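Local coordinates for protein glycerophosphodiester phosphodiesterase (Parabacteroides distasonis, PDB 3NO3) that belongs to the glycerophosphodiester phosphodiesterase family of TIM-barrel proteins and holds a magnesium ion between three acidic side chains, at residues G12-K15 with A20-S23; D41-A46 with H54-Q59; K61-Q64 with E70-D73; F102-H107 with R114-L119. All blocks are in the same frame, centred on the assembly; numbering follows the deposited sequence. Where two conformers were deposited one is given.

Contact 1 of 4, residues G12-K15 with A20-S23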
loop_
_atom_site.group_PDB
_atom_site.type_symbol
_atom_site.label_atom_id
_atom_site.label_comp_id
_atom_site.label_asym_id
_atom_site.label_seq_id
_atom_site.Cartn_x
_atom_site.Cartn_y
_atom_site.Cartn_z
ATOM N N GLY A 12 7.466 -2.328 -2.595
ATOM C CA GLY A 12 8.507 -1.736 -3.416
ATOM C C GLY A 12 8.977 -2.660 -4.498
ATOM O O GLY A 12 8.481 -3.780 -4.641
ATOM N N TYR A 13 9.944 -2.197 -5.286
ATOM C CA TYR A 13 10.465 -3.073 -6.323
ATOM C C TYR A 13 11.510 -3.971 -5.679
ATOM O O TYR A 13 12.683 -3.618 -5.590
ATOM C CB TYR A 13 11.028 -2.323 -7.525
ATOM C CG TYR A 13 11.399 -3.160 -8.746
ATOM C CD1 TYR A 13 10.958 -4.480 -8.938
ATOM C CD2 TYR A 13 12.154 -2.593 -9.763
ATOM C CE1 TYR A 13 11.276 -5.195 -10.068
ATOM C CE2 TYR A 13 12.467 -3.314 -10.917
ATOM C CZ TYR A 13 12.018 -4.617 -11.060
ATOM O OH TYR A 13 12.315 -5.326 -12.198
ATOM N N TRP A 14 11.037 -5.142 -5.241
ATOM C CA TRP A 14 11.838 -6.099 -4.511
ATOM C C TRP A 14 12.367 -7.259 -5.338
ATOM O O TRP A 14 13.366 -7.832 -4.940
ATOM C CB TRP A 14 11.120 -6.605 -3.270
ATOM C CG TRP A 14 9.918 -7.414 -3.525
ATOM C CD1 TRP A 14 8.659 -6.948 -3.665
ATOM C CD2 TRP A 14 9.837 -8.839 -3.629
ATOM N NE1 TRP A 14 7.802 -7.967 -3.901
ATOM C CE2 TRP A 14 8.487 -9.153 -3.872
ATOM C CE3 TRP A 14 10.768 -9.877 -3.545
ATOM C CZ2 TRP A 14 8.033 -10.464 -4.061
ATOM C CZ3 TRP A 14 10.314 -11.198 -3.720
ATOM C CH2 TRP A 14 8.964 -11.474 -3.985
ATOM N N LYS A 15 11.745 -7.583 -6.480
ATOM C CA LYS A 15 12.186 -8.672 -7.358
ATOM C C LYS A 15 13.239 -8.181 -8.350
ATOM O O LYS A 15 13.070 -8.205 -9.581
ATOM C CB LYS A 15 10.986 -9.322 -8.062
ATOM C CG LYS A 15 10.160 -10.231 -7.106
ATOM C CD LYS A 15 9.106 -11.055 -7.856
ATOM C CE LYS A 15 9.699 -12.240 -8.686
ATOM N NZ LYS A 15 10.282 -13.269 -7.803
ATOM N N ALA A 20 14.833 -6.255 -1.500
ATOM C CA ALA A 20 14.159 -7.015 -0.460
ATOM C C ALA A 20 12.828 -6.377 -0.309
ATOM O O ALA A 20 12.690 -5.196 -0.531
ATOM C CB ALA A 20 14.891 -6.942 0.895
ATOM N N GLN A 21 11.840 -7.165 0.092
ATOM C CA GLN A 21 10.503 -6.614 0.393
ATOM C C GLN A 21 10.585 -5.539 1.458
ATOM O O GLN A 21 11.347 -5.679 2.436
ATOM C CB GLN A 21 9.569 -7.763 0.837
ATOM C CG GLN A 21 9.280 -8.721 -0.287
ATOM C CD GLN A 21 8.500 -9.961 0.130
ATOM O OE1 GLN A 21 7.807 -9.972 1.146
ATOM N NE2 GLN A 21 8.584 -11.001 -0.694
ATOM N N ASN A 22 9.819 -4.454 1.298
ATOM C CA ASN A 22 9.665 -3.439 2.367
ATOM C C ASN A 22 10.976 -2.831 2.854
ATOM O O ASN A 22 11.209 -2.648 4.059
ATOM C CB ASN A 22 8.830 -4.021 3.536
ATOM C CG ASN A 22 7.336 -4.039 3.247
ATOM O OD1 ASN A 22 6.811 -3.040 2.840
ATOM N ND2 ASN A 22 6.647 -5.154 3.501
ATOM N N SER A 23 11.860 -2.551 1.899
ATOM C CA SER A 23 13.225 -2.094 2.190
ATOM C C SER A 23 13.462 -0.704 1.589
ATOM O O SER A 23 12.691 -0.216 0.751
ATOM C CB SER A 23 14.238 -3.101 1.615
ATOM O OG SER A 23 14.247 -3.132 0.207
#

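Contact 2 of 4, residues D41-A46 with H54-Q59. With MG (magnesium ion), chain B.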
loop_
_atom_site.group_PDB
_atom_site.type_symbol
_atom_site.label_atom_id
_atom_site.label_comp_id
_atom_site.label_asym_id
_atom_site.label_seq_id
_atom_site.Cartn_x
_atom_site.Cartn_y
_atom_site.Cartn_z
ATOM N N ASP A 41 4.234 -1.923 4.255
ATOM C CA ASP A 41 3.413 -2.377 5.355
ATOM C C ASP A 41 3.934 -1.863 6.692
ATOM O O ASP A 41 5.129 -1.937 6.968
ATOM C CB ASP A 41 3.388 -3.889 5.364
ATOM C CG ASP A 41 2.990 -4.449 4.043
ATOM O OD1 ASP A 41 1.846 -4.173 3.623
ATOM O OD2 ASP A 41 3.763 -5.198 3.404
ATOM N N VAL A 42 3.038 -1.345 7.520
ATOM C CA VAL A 42 3.431 -0.646 8.756
ATOM C C VAL A 42 2.780 -1.277 10.002
ATOM O O VAL A 42 1.582 -1.532 10.000
ATOM C CB VAL A 42 3.091 0.823 8.657
ATOM C CG1 VAL A 42 3.545 1.598 9.972
ATOM C CG2 VAL A 42 3.720 1.440 7.371
ATOM N N HIS A 43 3.596 -1.527 11.041
ATOM C CA HIS A 43 3.141 -1.945 12.375
ATOM C C HIS A 43 3.590 -0.923 13.436
ATOM O O HIS A 43 4.637 -0.289 13.295
ATOM C CB HIS A 43 3.814 -3.226 12.812
ATOM C CG HIS A 43 3.601 -4.402 11.931
ATOM N ND1 HIS A 43 2.688 -5.385 12.228
ATOM C CD2 HIS A 43 4.269 -4.822 10.829
ATOM C CE1 HIS A 43 2.756 -6.329 11.306
ATOM N NE2 HIS A 43 3.697 -6.006 10.438
ATOM N N LEU A 44 2.838 -0.871 14.516
ATOM C CA LEU A 44 3.124 -0.172 15.745
ATOM C C LEU A 44 3.674 -1.197 16.772
ATOM O O LEU A 44 2.987 -2.189 17.135
ATOM C CB LEU A 44 1.855 0.522 16.287
ATOM C CG LEU A 44 2.058 1.585 17.371
ATOM C CD1 LEU A 44 2.891 2.814 16.859
ATOM C CD2 LEU A 44 0.649 2.017 17.974
ATOM N N THR A 45 4.897 -0.946 17.249
ATOM C CA THR A 45 5.528 -1.761 18.297
ATOM C C THR A 45 4.815 -1.495 19.646
ATOM O O THR A 45 4.023 -0.551 19.754
ATOM C CB THR A 45 7.032 -1.482 18.426
ATOM O OG1 THR A 45 7.234 -0.153 18.958
ATOM C CG2 THR A 45 7.802 -1.683 17.055
ATOM N N ALA A 46 5.079 -2.351 20.635
ATOM C CA ALA A 46 4.526 -2.233 21.991
ATOM C C ALA A 46 4.731 -0.838 22.592
ATOM O O ALA A 46 3.832 -0.281 23.261
ATOM C CB ALA A 46 5.162 -3.314 22.934
ATOM N N HIS A 54 6.133 -6.748 6.501
ATOM C CA HIS A 54 4.863 -7.364 6.125
ATOM C C HIS A 54 4.295 -8.287 7.210
ATOM O O HIS A 54 3.166 -8.090 7.671
ATOM C CB HIS A 54 4.931 -8.158 4.821
ATOM C CG HIS A 54 3.730 -9.044 4.627
ATOM N ND1 HIS A 54 2.441 -8.548 4.506
ATOM C CD2 HIS A 54 3.613 -10.397 4.603
ATOM C CE1 HIS A 54 1.594 -9.560 4.386
ATOM N NE2 HIS A 54 2.283 -10.692 4.448
ATOM N N ASP A 55 5.047 -9.313 7.572
ATOM C CA ASP A 55 4.495 -10.351 8.455
ATOM C C ASP A 55 4.349 -9.832 9.895
ATOM O O ASP A 55 5.047 -8.872 10.315
ATOM C CB ASP A 55 5.365 -11.591 8.433
ATOM C CG ASP A 55 5.215 -12.414 7.123
ATOM O OD1 ASP A 55 4.112 -12.953 6.873
ATOM O OD2 ASP A 55 6.217 -12.550 6.416
ATOM N N ASN A 56 3.433 -10.435 10.631
ATOM C CA ASN A 56 3.230 -10.040 12.023
ATOM C C ASN A 56 4.389 -10.463 12.928
ATOM O O ASN A 56 4.560 -9.867 13.962
ATOM C CB ASN A 56 1.915 -10.616 12.557
ATOM C CG ASN A 56 0.683 -9.993 11.902
ATOM O OD1 ASN A 56 0.606 -8.788 11.695
ATOM N ND2 ASN A 56 -0.296 -10.828 11.584
ATOM N N ASP A 57 5.197 -11.448 12.505
ATOM C CA ASP A 57 6.323 -11.975 13.274
ATOM C C ASP A 57 7.578 -11.894 12.407
ATOM O O ASP A 57 7.509 -12.217 11.234
ATOM C CB ASP A 57 6.070 -13.433 13.629
ATOM C CG ASP A 57 4.774 -13.624 14.391
ATOM O OD1 ASP A 57 4.811 -13.428 15.614
ATOM O OD2 ASP A 57 3.716 -13.906 13.770
ATOM N N ILE A 58 8.683 -11.480 13.011
ATOM C CA ILE A 58 9.973 -11.373 12.335
ATOM C C ILE A 58 10.969 -12.163 13.170
ATOM O O ILE A 58 11.220 -11.831 14.324
ATOM C CB ILE A 58 10.416 -9.877 12.103
ATOM C CG1 ILE A 58 11.820 -9.831 11.414
ATOM C CG2 ILE A 58 10.340 -9.046 13.398
ATOM C CD1 ILE A 58 12.346 -8.433 11.107
ATOM N N GLN A 59 11.508 -13.245 12.604
ATOM C CA GLN A 59 12.546 -14.045 13.254
ATOM C C GLN A 59 12.113 -14.494 14.687
ATOM O O GLN A 59 12.880 -14.414 15.637
ATOM C CB GLN A 59 13.887 -13.301 13.220
ATOM C CG GLN A 59 14.394 -13.183 11.748
ATOM C CD GLN A 59 15.382 -12.063 11.532
ATOM O OE1 GLN A 59 16.340 -11.914 12.314
ATOM N NE2 GLN A 59 15.206 -11.305 10.435
HETATM MG MG MG B . 0.743 -4.868 2.002
HETATM O O HOH W 1 2.582 -5.599 1.150
HETATM O O HOH W 2 0.637 -6.784 2.950
#

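Contact 3 of 4, residues K61-Q64 with E70-D73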
loop_
_atom_site.group_PDB
_atom_site.type_symbol
_atom_site.label_atom_id
_atom_site.label_comp_id
_atom_site.label_asym_id
_atom_site.label_seq_id
_atom_site.Cartn_x
_atom_site.Cartn_y
_atom_site.Cartn_z
ATOM N N LYS A 61 9.886 -13.023 16.612
ATOM C CA LYS A 61 9.429 -11.889 17.437
ATOM C C LYS A 61 8.120 -11.334 16.903
ATOM O O LYS A 61 8.055 -10.966 15.737
ATOM C CB LYS A 61 10.494 -10.810 17.472
ATOM C CG LYS A 61 11.838 -11.357 18.051
ATOM C CD LYS A 61 12.464 -10.459 19.072
ATOM C CE LYS A 61 13.894 -10.956 19.497
ATOM N NZ LYS A 61 14.807 -9.814 19.966
ATOM N N HIS A 62 7.092 -11.236 17.756
ATOM C CA HIS A 62 5.800 -10.695 17.361
ATOM C C HIS A 62 5.868 -9.210 17.502
ATOM O O HIS A 62 5.948 -8.699 18.667
ATOM C CB HIS A 62 4.681 -11.290 18.232
ATOM C CG HIS A 62 3.339 -10.702 17.964
ATOM N ND1 HIS A 62 2.728 -9.863 18.862
ATOM C CD2 HIS A 62 2.494 -10.827 16.913
ATOM C CE1 HIS A 62 1.558 -9.475 18.368
ATOM N NE2 HIS A 62 1.398 -10.032 17.179
ATOM N N ILE A 63 5.790 -8.506 16.367
ATOM C CA ILE A 63 6.229 -7.091 16.288
ATOM C C ILE A 63 5.402 -6.196 17.209
ATOM O O ILE A 63 5.943 -5.413 17.952
ATOM C CB ILE A 63 6.181 -6.551 14.820
ATOM C CG1 ILE A 63 7.278 -7.241 13.969
ATOM C CG2 ILE A 63 6.362 -5.018 14.776
ATOM C CD1 ILE A 63 7.118 -6.981 12.475
ATOM N N GLN A 64 4.085 -6.386 17.194
ATOM C CA GLN A 64 3.168 -5.529 17.929
ATOM C C GLN A 64 3.172 -5.657 19.464
ATOM O O GLN A 64 2.630 -4.777 20.149
ATOM C CB GLN A 64 1.752 -5.650 17.346
ATOM C CG GLN A 64 1.608 -5.108 15.898
ATOM C CD GLN A 64 0.244 -5.406 15.317
ATOM O OE1 GLN A 64 -0.729 -5.662 16.065
ATOM N NE2 GLN A 64 0.152 -5.373 13.994
ATOM N N GLU A 70 13.989 -4.550 21.161
ATOM C CA GLU A 70 14.094 -6.003 20.838
ATOM C C GLU A 70 14.249 -6.264 19.315
ATOM O O GLU A 70 14.839 -7.262 18.910
ATOM C CB GLU A 70 12.842 -6.774 21.285
ATOM C CG GLU A 70 12.636 -6.946 22.742
ATOM C CD GLU A 70 11.295 -7.637 23.041
ATOM O OE1 GLU A 70 11.246 -8.879 22.998
ATOM O OE2 GLU A 70 10.297 -6.945 23.312
ATOM N N LEU A 71 13.676 -5.394 18.476
ATOM C CA LEU A 71 13.579 -5.622 17.031
ATOM C C LEU A 71 14.632 -4.909 16.173
ATOM O O LEU A 71 14.798 -5.259 14.992
ATOM C CB LEU A 71 12.196 -5.153 16.527
ATOM C CG LEU A 71 10.955 -5.773 17.207
ATOM C CD1 LEU A 71 9.751 -4.972 16.751
ATOM C CD2 LEU A 71 10.800 -7.269 16.883
ATOM N N LYS A 72 15.288 -3.907 16.739
ATOM C CA LYS A 72 15.978 -2.889 15.922
ATOM C C LYS A 72 17.154 -3.321 15.112
ATOM O O LYS A 72 17.491 -2.651 14.134
ATOM C CB LYS A 72 16.434 -1.698 16.776
ATOM C CG LYS A 72 17.490 -1.944 17.845
ATOM C CD LYS A 72 17.679 -0.636 18.727
ATOM C CE LYS A 72 18.973 -0.613 19.528
ATOM N NZ LYS A 72 19.408 -1.938 19.977
ATOM N N ASP A 73 17.814 -4.380 15.570
ATOM C CA ASP A 73 18.971 -4.883 14.910
ATOM C C ASP A 73 18.685 -6.109 14.024
ATOM O O ASP A 73 19.609 -6.604 13.390
ATOM C CB ASP A 73 20.065 -5.171 15.950
ATOM C CG ASP A 73 20.606 -3.878 16.591
ATOM O OD1 ASP A 73 20.781 -2.830 15.884
ATOM O OD2 ASP A 73 20.808 -3.926 17.814
#

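Contact 4 of 4, residues F102-H107 with R114-L119. With MG (magnesium ion), chain B.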
loop_
_atom_site.group_PDB
_atom_site.type_symbol
_atom_site.label_atom_id
_atom_site.label_comp_id
_atom_site.label_asym_id
_atom_site.label_seq_id
_atom_site.Cartn_x
_atom_site.Cartn_y
_atom_site.Cartn_z
ATOM N N PHE A 102 0.560 3.348 1.729
ATOM C CA PHE A 102 0.897 3.053 3.114
ATOM C C PHE A 102 -0.150 2.068 3.582
ATOM O O PHE A 102 -1.293 2.465 3.791
ATOM C CB PHE A 102 0.799 4.400 3.861
ATOM C CG PHE A 102 1.199 4.421 5.333
ATOM C CD1 PHE A 102 0.608 3.610 6.318
ATOM C CD2 PHE A 102 2.098 5.389 5.761
ATOM C CE1 PHE A 102 0.950 3.732 7.645
ATOM C CE2 PHE A 102 2.452 5.505 7.085
ATOM C CZ PHE A 102 1.896 4.683 8.022
ATOM N N GLU A 103 0.221 0.795 3.717
ATOM C CA GLU A 103 -0.651 -0.185 4.346
ATOM C C GLU A 103 -0.442 -0.191 5.865
ATOM O O GLU A 103 0.634 -0.584 6.335
ATOM C CB GLU A 103 -0.480 -1.601 3.786
ATOM C CG GLU A 103 -1.485 -2.542 4.455
ATOM C CD GLU A 103 -1.504 -3.977 3.934
ATOM O OE1 GLU A 103 -0.974 -4.280 2.839
ATOM O OE2 GLU A 103 -2.130 -4.801 4.617
ATOM N N LEU A 104 -1.451 0.202 6.634
ATOM C CA LEU A 104 -1.379 -0.038 8.093
ATOM C C LEU A 104 -1.874 -1.473 8.344
ATOM O O LEU A 104 -3.027 -1.822 8.017
ATOM C CB LEU A 104 -2.198 0.954 8.912
ATOM C CG LEU A 104 -2.010 0.935 10.422
ATOM C CD1 LEU A 104 -0.498 1.232 10.833
ATOM C CD2 LEU A 104 -3.031 1.917 11.103
ATOM N N LYS A 105 -1.014 -2.284 8.939
ATOM C CA LYS A 105 -1.371 -3.662 9.333
ATOM C C LYS A 105 -2.410 -3.648 10.426
ATOM O O LYS A 105 -2.537 -2.660 11.167
ATOM C CB LYS A 105 -0.139 -4.394 9.814
ATOM C CG LYS A 105 0.947 -4.588 8.735
ATOM C CD LYS A 105 0.549 -5.581 7.629
ATOM C CE LYS A 105 0.259 -7.021 8.133
ATOM N NZ LYS A 105 0.391 -7.987 6.990
ATOM N N SER A 106 -3.170 -4.725 10.517
ATOM C CA SER A 106 -4.198 -4.866 11.532
ATOM C C SER A 106 -3.583 -5.056 12.938
ATOM O O SER A 106 -2.697 -5.929 13.127
ATOM C CB SER A 106 -5.085 -6.073 11.212
ATOM O OG SER A 106 -6.210 -6.115 12.071
ATOM N N HIS A 107 -4.082 -4.270 13.903
ATOM C CA HIS A 107 -3.689 -4.309 15.301
ATOM C C HIS A 107 -4.723 -5.032 16.109
ATOM O O HIS A 107 -5.743 -5.488 15.562
ATOM C CB HIS A 107 -3.336 -2.885 15.804
ATOM C CG HIS A 107 -2.084 -2.374 15.185
ATOM N ND1 HIS A 107 -1.998 -2.118 13.840
ATOM C CD2 HIS A 107 -0.851 -2.177 15.694
ATOM C CE1 HIS A 107 -0.754 -1.774 13.546
ATOM N NE2 HIS A 107 -0.036 -1.809 14.653
ATOM N N ARG A 114 -6.954 2.386 16.103
ATOM C CA ARG A 114 -7.081 3.852 16.088
ATOM C C ARG A 114 -5.828 4.576 16.495
ATOM O O ARG A 114 -5.435 5.583 15.858
ATOM C CB ARG A 114 -8.228 4.334 16.951
ATOM C CG ARG A 114 -9.551 3.970 16.333
ATOM C CD ARG A 114 -10.744 4.705 16.993
ATOM N NE ARG A 114 -11.353 3.862 18.011
ATOM C CZ ARG A 114 -12.273 2.901 17.812
ATOM N NH1 ARG A 114 -12.755 2.589 16.594
ATOM N NH2 ARG A 114 -12.703 2.221 18.860
ATOM N N ASP A 115 -5.197 4.069 17.553
ATOM C CA ASP A 115 -3.915 4.609 17.991
ATOM C C ASP A 115 -2.815 4.499 16.923
ATOM O O ASP A 115 -2.119 5.479 16.690
ATOM C CB ASP A 115 -3.445 3.995 19.283
ATOM C CG ASP A 115 -4.336 4.345 20.482
ATOM O OD1 ASP A 115 -4.993 5.390 20.537
ATOM O OD2 ASP A 115 -4.364 3.510 21.384
ATOM N N ALA A 116 -2.732 3.371 16.228
ATOM C CA ALA A 116 -1.730 3.174 15.180
ATOM C C ALA A 116 -2.001 4.114 13.996
ATOM O O ALA A 116 -1.061 4.714 13.424
ATOM C CB ALA A 116 -1.689 1.697 14.744
ATOM N N ALA A 117 -3.286 4.313 13.671
ATOM C CA ALA A 117 -3.655 5.241 12.611
ATOM C C ALA A 117 -3.362 6.716 12.976
ATOM O O ALA A 117 -2.813 7.443 12.159
ATOM C CB ALA A 117 -5.099 5.051 12.206
ATOM N N ARG A 118 -3.717 7.125 14.178
ATOM C CA ARG A 118 -3.366 8.464 14.654
ATOM C C ARG A 118 -1.851 8.711 14.593
ATOM O O ARG A 118 -1.411 9.738 14.065
ATOM C CB ARG A 118 -3.878 8.684 16.082
ATOM C CG ARG A 118 -3.671 10.136 16.577
ATOM C CD ARG A 118 -3.996 10.401 18.037
ATOM N NE ARG A 118 -3.172 9.565 18.915
ATOM C CZ ARG A 118 -3.553 8.421 19.495
ATOM N NH1 ARG A 118 -4.791 7.897 19.346
ATOM N NH2 ARG A 118 -2.670 7.773 20.255
ATOM N N LEU A 119 -1.054 7.766 15.107
ATOM C CA LEU A 119 0.399 7.959 15.134
ATOM C C LEU A 119 0.989 7.959 13.720
ATOM O O LEU A 119 1.997 8.631 13.461
ATOM C CB LEU A 119 1.104 6.960 16.047
ATOM C CG LEU A 119 0.863 7.097 17.555
ATOM C CD1 LEU A 119 1.397 5.849 18.306
ATOM C CD2 LEU A 119 1.476 8.308 18.156
HETATM MG MG MG B . 0.743 -4.868 2.002
HETATM O O HOH W 1 2.582 -5.599 1.150
HETATM O O HOH W 2 0.637 -6.784 2.950
#

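Contact 1 of 4, residues G12-K15 with A20-S23
The backbones of 12-15 and 20-23 draw together at Trp14 and Ala20, whose CA atoms are 4.8 Å apart, both segments being irregular. Ala20 to Ser23 form a type II beta turn, with Gln21 and Asn22 at its corner. Ser23 OG reaches back to Ala20 O over 2.7 Å, and the same hydroxyl caps Ser26 N at the start of helix 24-32. Trp14 CB rests on Ala20 C at 3.4 Å. With chi1 at 66°, CG is tucked between the backbone N and carbonyl carbon, which stands the indole alongside Gln21. There Gln21 CG sits over the five-membered ring, 3.5 Å from its centroid and 16° off the normal, a CH-pi contact. The extended chain carries NE2 over the six-membered part, 3.3 Å from Trp14 CH2, with the amide tilted 66° to the ring rather than stacked flat. Lys15 CG lies against the opposite indole face. The polar ends have other partners: Trp14 NE1 bonds Asp224, and Gln21 OE1 bonds Arg11. The nearest atom of the Gln21 side chain is about 9 Å from the magnesium ion. The arrangement belongs to the loop joining strand 6-9 of the TIM barrel to helix 24-32.

Contact 2 of 4, residues D41-A46 with H54-Q59
His43 turns the edge of its imidazole to the chain at 54-56. CE1 lies 3.3 Å from Asn56 OD1, close to the ring plane, while the Asn56 amide stands 80° to that plane and its side chain crosses the histidine at about a right angle. Along the same edge NE2 approaches His54 O at 3.5 Å, also near the ring plane, and lies 3.2 Å from Asp55 O, which comes in obliquely. The other nitrogen, ND1, is hydrogen-bonded to Gln64 NE2, and that bond, with the close packing around NE2, probably limits the turning of the ring. His54 O has a donor of its own in Lys105 NZ. Two residues back along strand 37-44, Asp41 runs alongside His54, the two side chains pointing the same way. Asp41 OD2 sits 3.5 Å from His54 CB and near the plane of the ring, at its edge; carboxylate and imidazole are turned 59° apart. The two carboxylate oxygens divide the work. OD1 binds magnesium at 2.1 Å, whereas OD2 accepts a hydrogen bond of 2.6 Å from water 1, itself a ligand of the ion, and another from Asn22 ND2. These bonds probably help hold the carboxylate in its orientation at the metal. Glu39, Glu103 and water 2 also bind the ion. This is the acidic metal site at the carboxy-terminal ends of the strands of a TIM barrel, with His54, in the loop after strand 50-52, beside the metal-binding Asp41.

Contact 3 of 4, residues K61-Q64 with E70-D73
Leu71 packs its two methyl branches against the second strand of a small beta-hairpin, 57-58 with 61-62, and the residue after it; the hairpin belongs to the long excursion between barrel strand 37-44 of the TIM-barrel fold and helix 85-94. The tight part is apolar. Leu71 CD2 lies 3.6 Å from Lys61 CB, and CD1 reaches Ile63 CG2 at 3.9 Å, so the fork of the leucine touches both residues. Ile63 and Leu71 cross at about a right angle, meeting through their branches rather than lying along each other. Leu71 CG stands anti to its carbonyl carbon (chi1 -56°), a torsion that swings the two methyls back toward 61-64. Ile58 of the first hairpin strand touches Ile63 and Leu71, and Leu82 and Thr45 also pack on Leu71. The solvent side is polar and looser. Glu70 directs its carboxylate elsewhere, with OE2 bonded to Thr67 N, and its OE1 stays 4.8 Å from Lys61 NZ, too far for a salt bridge, though the opposite charges may attract weakly. Lys61 spans the two regimes: its CB belongs to the packed patch, while its chain bends at chi2 and runs out to the backbone of the weakly bonded helical turn at Glu70. There NZ donates to Glu70 O at 2.8 Å, tilted 29° from the carbonyl plane.

Contact 4 of 4, residues F102-H107 with R114-L119
Arg118 NH1 meets Asp115 OD1 at 2.8 Å in the guanidinium plane, a salt bridge one turn long whose two ends bracket Ala116, the residue of helix 110-126 that faces His107. Ala116 CB stands 3.8 Å from the centroid of the His107 ring, 9° off the normal, a CH-pi contact over the centre of the face. The ring has a polar partner at each nitrogen: NE2 is hydrogen-bonded to the backbone N of Leu44 in the neighbouring strand, and ND1 donates to Lys105 O at 2.8 Å, a weak bond bent to 124°. Together these bonds probably restrain the ring. Beside it Leu104 drives its side chain into the same helix. Its CG is anti to the backbone N (chi1 -170°), which sends CD2 against the peptide between Ala116 and Ala117, 3.5 Å from Ala117 N. The same methyl lies 3.9 Å from both Ala116 CB and Ala117 CB. Phe146 of helix 140-149 packs on Leu104 and Ala117 as well, so a second helix shares this layer. Strand 99-104 shows its other side at Glu103, whose extended side chain heads away from the helix and binds magnesium through OE1 at 2.0 Å. The beta-alpha-beta unit thus separates its chemistry: a leucine from the strand and a histidine ring from the loop after it meet two small alanines of the helix in the buried layer, while alternation along the strand places a metal-binding carboxylate on the inner side.

How the contacts relate
Contacts 2 and 4 meet at the magnesium ion, sharing it and both waters; their centres are 11 Å apart and their strands pair directly, with Val42 N to Glu103 O at 2.8 Å. Contact 1 touches contact 2 at the metal-binding Asp41, where Asn22 ND2 reaches Asp41 OD2 at 2.9 Å, although the centres of contacts 1 and 2 are 16 Å apart. Contact 3 lies farther out, the nearest atom of its Ile63 side chain about 12 Å from the ion, but adjoins contact 2 with centres only 7 Å apart. Asn56 O to Ile63 N, 3.0 Å, joins them, and Gln64 bridges contacts 2, 3 and 4 through its NE2, 3.1 Å from His43 ND1 and 3.0 Å from Ser106 O.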